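Local atomic coordinates of LEOA (Escherichia coli, PDB entry 4AUR), a protein that is a bacterial dynamin of enterotoxigenic strains, probably hydrolysing GTP with a nucleotide-binding head that carries a long helical stalk. Residues A[5-10]-A[137-142]; A[47-52]-A[267-272]. All blocks are in the same frame, centred on the assembly; numbering follows the deposited sequence.

Interaction 1. Residues A[5-10]-A[137-142]; sequences KQFSIE and EAHLIF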
loop_
_atom_site.group_PDB
_atom_site.type_symbol
_atom_site.label_atom_id
_atom_site.label_comp_id
_atom_site.label_asym_id
_atom_site.label_seq_id
_atom_site.Cartn_x
_atom_site.Cartn_y
_atom_site.Cartn_z
ATOM N N LYS A 5 -11.432 4.398 39.966
ATOM C CA LYS A 5 -11.899 5.103 38.774
ATOM C C LYS A 5 -10.988 4.789 37.587
ATOM O O LYS A 5 -11.444 4.766 36.449
ATOM C CB LYS A 5 -11.952 6.618 39.008
ATOM C CG LYS A 5 -12.698 7.402 37.927
ATOM C CD LYS A 5 -12.372 8.894 37.990
ATOM C CE LYS A 5 -12.602 9.597 36.654
ATOM N NZ LYS A 5 -12.134 11.020 36.649
ATOM N N GLN A 6 -9.701 4.569 37.861
ATOM C CA GLN A 6 -8.728 4.275 36.829
ATOM C C GLN A 6 -8.991 2.897 36.326
ATOM O O GLN A 6 -8.904 2.640 35.143
ATOM C CB GLN A 6 -7.317 4.335 37.378
ATOM C CG GLN A 6 -6.237 4.174 36.329
ATOM C CD GLN A 6 -6.086 5.392 35.428
ATOM O OE1 GLN A 6 -6.407 5.335 34.241
ATOM N NE2 GLN A 6 -5.595 6.496 35.987
ATOM N N PHE A 7 -9.327 1.998 37.236
ATOM C CA PHE A 7 -9.582 0.650 36.849
ATOM C C PHE A 7 -10.830 0.675 36.011
ATOM O O PHE A 7 -10.800 0.355 34.837
ATOM C CB PHE A 7 -9.756 -0.247 38.065
ATOM C CG PHE A 7 -10.203 -1.629 37.730
ATOM C CD1 PHE A 7 -9.285 -2.596 37.419
ATOM C CD2 PHE A 7 -11.548 -1.949 37.712
ATOM C CE1 PHE A 7 -9.694 -3.876 37.105
ATOM C CE2 PHE A 7 -11.968 -3.232 37.408
ATOM C CZ PHE A 7 -11.041 -4.201 37.100
ATOM N N SER A 8 -11.922 1.118 36.600
ATOM C CA SER A 8 -13.190 1.122 35.893
ATOM C C SER A 8 -13.025 1.681 34.477
ATOM O O SER A 8 -13.631 1.154 33.552
ATOM C CB SER A 8 -14.200 1.946 36.663
ATOM O OG SER A 8 -13.801 3.288 36.573
ATOM N N ILE A 9 -12.206 2.732 34.340
ATOM C CA ILE A 9 -11.855 3.340 33.048
ATOM C C ILE A 9 -11.045 2.415 32.161
ATOM O O ILE A 9 -11.310 2.308 30.958
ATOM C CB ILE A 9 -10.994 4.619 33.210
ATOM C CG1 ILE A 9 -11.837 5.794 33.677
ATOM C CG2 ILE A 9 -10.314 5.019 31.897
ATOM C CD1 ILE A 9 -11.013 6.933 34.264
ATOM N N GLU A 10 -10.014 1.794 32.725
ATOM C CA GLU A 10 -9.210 0.853 31.949
ATOM C C GLU A 10 -10.037 -0.358 31.583
ATOM O O GLU A 10 -9.898 -0.853 30.482
ATOM C CB GLU A 10 -7.907 0.481 32.650
ATOM C CG GLU A 10 -6.907 1.633 32.684
ATOM C CD GLU A 10 -6.708 2.344 31.333
ATOM O OE1 GLU A 10 -6.565 1.674 30.274
ATOM O OE2 GLU A 10 -6.682 3.599 31.323
ATOM N N GLU A 137 -3.195 -13.236 37.462
ATOM C CA GLU A 137 -4.377 -12.433 37.051
ATOM C C GLU A 137 -4.732 -11.300 38.030
ATOM O O GLU A 137 -5.877 -10.920 38.132
ATOM C CB GLU A 137 -5.616 -13.350 36.799
ATOM C CG GLU A 137 -5.524 -14.161 35.503
ATOM C CD GLU A 137 -6.492 -15.352 35.404
ATOM O OE1 GLU A 137 -7.454 -15.416 36.206
ATOM O OE2 GLU A 137 -6.282 -16.224 34.499
ATOM N N ALA A 138 -3.754 -10.785 38.755
ATOM C CA ALA A 138 -3.924 -9.579 39.523
ATOM C C ALA A 138 -3.378 -8.385 38.746
ATOM O O ALA A 138 -2.467 -8.514 37.930
ATOM C CB ALA A 138 -3.210 -9.699 40.841
ATOM N N HIS A 139 -3.925 -7.210 39.023
ATOM C CA HIS A 139 -3.618 -6.038 38.248
ATOM C C HIS A 139 -2.492 -5.263 38.895
ATOM O O HIS A 139 -1.832 -4.445 38.250
ATOM C CB HIS A 139 -4.846 -5.178 38.141
ATOM C CG HIS A 139 -6.072 -5.938 37.771
ATOM N ND1 HIS A 139 -6.560 -5.975 36.488
ATOM C CD2 HIS A 139 -6.929 -6.670 38.518
ATOM C CE1 HIS A 139 -7.659 -6.710 36.455
ATOM N NE2 HIS A 139 -7.905 -7.143 37.677
ATOM N N LEU A 140 -2.268 -5.528 40.172
ATOM C CA LEU A 140 -1.259 -4.822 40.937
ATOM C C LEU A 140 -0.662 -5.771 41.960
ATOM O O LEU A 140 -1.375 -6.580 42.539
ATOM C CB LEU A 140 -1.907 -3.656 41.673
ATOM C CG LEU A 140 -1.730 -2.255 41.145
ATOM C CD1 LEU A 140 -2.422 -1.259 42.063
ATOM C CD2 LEU A 140 -0.251 -1.957 41.092
ATOM N N ILE A 141 0.633 -5.655 42.198
ATOM C CA ILE A 141 1.309 -6.492 43.179
ATOM C C ILE A 141 2.161 -5.604 44.054
ATOM O O ILE A 141 2.998 -4.884 43.565
ATOM C CB ILE A 141 2.181 -7.554 42.485
ATOM C CG1 ILE A 141 1.322 -8.418 41.567
ATOM C CG2 ILE A 141 2.910 -8.418 43.508
ATOM C CD1 ILE A 141 2.042 -9.617 41.013
ATOM N N PHE A 142 1.930 -5.640 45.351
ATOM C CA PHE A 142 2.733 -4.848 46.283
ATOM C C PHE A 142 3.595 -5.797 47.037
ATOM O O PHE A 142 3.098 -6.627 47.764
ATOM C CB PHE A 142 1.881 -4.100 47.307
ATOM C CG PHE A 142 0.970 -3.055 46.724
ATOM C CD1 PHE A 142 1.236 -2.452 45.502
ATOM C CD2 PHE A 142 -0.149 -2.634 47.449
ATOM C CE1 PHE A 142 0.386 -1.469 45.005
ATOM C CE2 PHE A 142 -0.992 -1.652 46.958
ATOM C CZ PHE A 142 -0.729 -1.079 45.733
#

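Interaction 2. Residues A[47-52]-A[267-272]; sequences NAIESD and EVLLVK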
loop_
_atom_site.group_PDB
_atom_site.type_symbol
_atom_site.label_atom_id
_atom_site.label_comp_id
_atom_site.label_asym_id
_atom_site.label_seq_id
_atom_site.Cartn_x
_atom_site.Cartn_y
_atom_site.Cartn_z
ATOM N N ASN A 47 -18.144 -10.122 27.949
ATOM C CA ASN A 47 -19.034 -10.419 29.040
ATOM C C ASN A 47 -18.268 -10.883 30.234
ATOM O O ASN A 47 -18.503 -10.406 31.339
ATOM C CB ASN A 47 -20.086 -11.435 28.613
ATOM C CG ASN A 47 -21.014 -10.866 27.558
ATOM O OD1 ASN A 47 -21.385 -11.525 26.576
ATOM N ND2 ASN A 47 -21.359 -9.609 27.740
ATOM N N ALA A 48 -17.337 -11.797 30.029
ATOM C CA ALA A 48 -16.496 -12.246 31.129
ATOM C C ALA A 48 -15.805 -11.080 31.776
ATOM O O ALA A 48 -15.677 -11.046 32.984
ATOM C CB ALA A 48 -15.468 -13.244 30.644
ATOM N N ILE A 49 -15.372 -10.115 30.974
ATOM C CA ILE A 49 -14.559 -9.010 31.484
ATOM C C ILE A 49 -15.344 -8.051 32.350
ATOM O O ILE A 49 -14.800 -7.508 33.296
ATOM C CB ILE A 49 -13.896 -8.232 30.341
ATOM C CG1 ILE A 49 -12.584 -8.911 29.963
ATOM C CG2 ILE A 49 -13.593 -6.798 30.749
ATOM C CD1 ILE A 49 -11.914 -8.327 28.732
ATOM N N GLU A 50 -16.596 -7.803 31.972
ATOM C CA GLU A 50 -17.527 -6.969 32.734
ATOM C C GLU A 50 -17.565 -7.317 34.226
ATOM O O GLU A 50 -17.607 -6.428 35.073
ATOM C CB GLU A 50 -18.949 -7.098 32.163
ATOM C CG GLU A 50 -19.240 -6.250 30.931
ATOM C CD GLU A 50 -19.277 -4.764 31.237
ATOM O OE1 GLU A 50 -19.068 -4.377 32.420
ATOM O OE2 GLU A 50 -19.521 -3.972 30.285
ATOM N N SER A 51 -17.549 -8.606 34.542
ATOM C CA SER A 51 -17.549 -9.054 35.938
ATOM C C SER A 51 -16.360 -8.529 36.736
ATOM O O SER A 51 -16.524 -8.005 37.842
ATOM C CB SER A 51 -17.500 -10.580 36.021
ATOM O OG SER A 51 -17.033 -10.950 37.305
ATOM N N ASP A 52 -15.172 -8.695 36.156
ATOM C CA ASP A 52 -13.910 -8.509 36.852
ATOM C C ASP A 52 -13.815 -7.209 37.664
ATOM O O ASP A 52 -14.402 -6.177 37.305
ATOM C CB ASP A 52 -12.751 -8.623 35.859
ATOM C CG ASP A 52 -12.455 -10.083 35.453
ATOM O OD1 ASP A 52 -13.395 -10.871 35.183
ATOM O OD2 ASP A 52 -11.263 -10.451 35.411
ATOM N N GLU A 267 -3.747 -5.487 29.568
ATOM C CA GLU A 267 -3.007 -6.720 29.296
ATOM C C GLU A 267 -3.587 -7.829 30.186
ATOM O O GLU A 267 -3.878 -8.901 29.714
ATOM C CB GLU A 267 -1.471 -6.573 29.478
ATOM C CG GLU A 267 -0.621 -6.971 28.245
ATOM C CD GLU A 267 0.158 -8.297 28.377
ATOM O OE1 GLU A 267 0.704 -8.570 29.478
ATOM O OE2 GLU A 267 0.252 -9.067 27.371
ATOM N N VAL A 268 -3.816 -7.560 31.462
ATOM C CA VAL A 268 -4.312 -8.616 32.322
ATOM C C VAL A 268 -5.647 -9.102 31.826
ATOM O O VAL A 268 -5.838 -10.291 31.712
ATOM C CB VAL A 268 -4.399 -8.223 33.798
ATOM C CG1 VAL A 268 -5.217 -9.266 34.560
ATOM C CG2 VAL A 268 -3.004 -8.116 34.388
ATOM N N LEU A 269 -6.563 -8.195 31.522
ATOM C CA LEU A 269 -7.877 -8.604 31.031
ATOM C C LEU A 269 -7.790 -9.367 29.696
ATOM O O LEU A 269 -8.427 -10.404 29.549
ATOM C CB LEU A 269 -8.828 -7.398 30.925
ATOM C CG LEU A 269 -9.244 -6.663 32.210
ATOM C CD1 LEU A 269 -9.866 -5.306 31.945
ATOM C CD2 LEU A 269 -10.224 -7.480 33.012
ATOM N N LEU A 270 -6.994 -8.893 28.736
ATOM C CA LEU A 270 -6.863 -9.604 27.451
ATOM C C LEU A 270 -6.288 -11.010 27.627
ATOM O O LEU A 270 -6.886 -11.987 27.218
ATOM C CB LEU A 270 -6.032 -8.802 26.442
ATOM C CG LEU A 270 -6.695 -7.464 26.075
ATOM C CD1 LEU A 270 -5.891 -6.660 25.059
ATOM C CD2 LEU A 270 -8.128 -7.659 25.574
ATOM N N VAL A 271 -5.131 -11.131 28.241
ATOM C CA VAL A 271 -4.600 -12.439 28.484
ATOM C C VAL A 271 -5.626 -13.332 29.220
ATOM O O VAL A 271 -5.966 -14.399 28.761
ATOM C CB VAL A 271 -3.305 -12.358 29.297
ATOM C CG1 VAL A 271 -2.729 -13.748 29.471
ATOM C CG2 VAL A 271 -2.302 -11.469 28.590
ATOM N N LYS A 272 -6.131 -12.895 30.357
ATOM C CA LYS A 272 -7.098 -13.693 31.111
ATOM C C LYS A 272 -8.193 -14.345 30.228
ATOM O O LYS A 272 -8.538 -15.495 30.437
ATOM C CB LYS A 272 -7.721 -12.826 32.223
ATOM C CG LYS A 272 -8.808 -13.499 33.039
ATOM C CD LYS A 272 -9.434 -12.550 34.055
ATOM C CE LYS A 272 -10.094 -13.328 35.195
ATOM N NZ LYS A 272 -9.687 -12.870 36.564
#

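Interaction 1. Residues A[5-10]-A[137-142]
Phe7, on the N-terminal helix 3-30, faces His139 with their CA atoms 9.1 Å apart, the nearest backbone approach of the two segments, which are therefore bridged by side chains alone. Residues 5-10 keep helical backbone angles throughout, and Ile9 N donates to Lys5 O at 3.0 Å. Across from them, Glu137 has left the helical geometry of helix 129-136, and the chain passes through Ala138 and His139 into strand 140-146, a central strand of the mixed sheet of the P-loop GTPase head of this dynamin. Backbone bonds from His139 to Arg55 and from Leu140 to Ala57 tie this entry to the neighbouring strand 54-60.

Both CA-CB bonds point at the opposite segment, and both residues are buried. Phe7 carries its CG anti to the backbone N (chi1 172°), which extends the ring away from the helix. The result is a T-shaped aromatic pair: the centroids lie 5.1 Å apart and the planes are at 86°, with the phenyl presenting its edge to one face of the imidazole. The closest approach is made by one phenyl carbon, CE1, and the summed buried surface is only 76 Å². That carbon, Phe7 CE1, stands over the rim of the imidazole face rather than its centre, 3.5 Å from His139 CE1 and 3.8 Å from His139 NE2.

Interaction 2. Residues A[47-52]-A[267-272]
Lys272 NZ and Asp52 OD2 form a salt bridge at 3.1 Å, whose hydrogen bond is weak. The two side chains approach from opposite directions, and Asp52 uses one carboxylate oxygen for the bond. The end of the lysine lies alongside that oxygen, though its exact placement is uncertain at 2.7 Å resolution: Lys272 CG lies anti to the backbone N (chi1 177°), and the chain is extended through chi3 and bends at chi4 (129°), with NZ ending beside OD2. The ammonium also has a second acidic neighbour, Glu137, in a long and weak ion pair, so its charge is probably shared between two carboxylates.

The contact joins residues 47-52, which lead into strand 54-60 of the P-loop GTPase head, to helix 250-273, which is followed by the long helix 275-343 of the dynamin-like helical region. Beneath the salt bridge, Leu269 points at the other segment and touches both residues there: its CD2 lies 4.0 Å from Asp52 CB, and its CB lies 3.9 Å from Ile49 CD1. Here the backbones come nearest, with the CA atoms of Ile49 and Leu269 6.7 Å apart. Although the CA-CB bond of Ile49 does not aim at the opposite helix, its CG1-CD1 arm reaches across to Leu269. Ile49 CG2 approaches the leucine methyls as well, 4.1 Å from Leu269 CD2. Behind Ile49, helix 3-30 supplies Ile15 and Leu18.

Overall arrangement
The centres of interactions 1 and 2 are about 11 Å apart, on the same side of the chain's centre and about 39 and 35 Å from it (centre to centre), where the GTPase head meets the base of the helical stalk. Along the chain their segments alternate, 5-10, 47-52, 137-142 and 267-272, so the two contacts cross along the chain. Helices 3-30 and 38-51 are consecutive, and the contacts touch directly: Val268 packs on the Ala138 carbonyl and Phe7 on that of Asp52, and Lys272 reaches Glu137 of the other contact. The N-terminal helices, the central strand 140-146 and helix 250-273 thus converge at one junction, where side chains from each join the head to the stalk base.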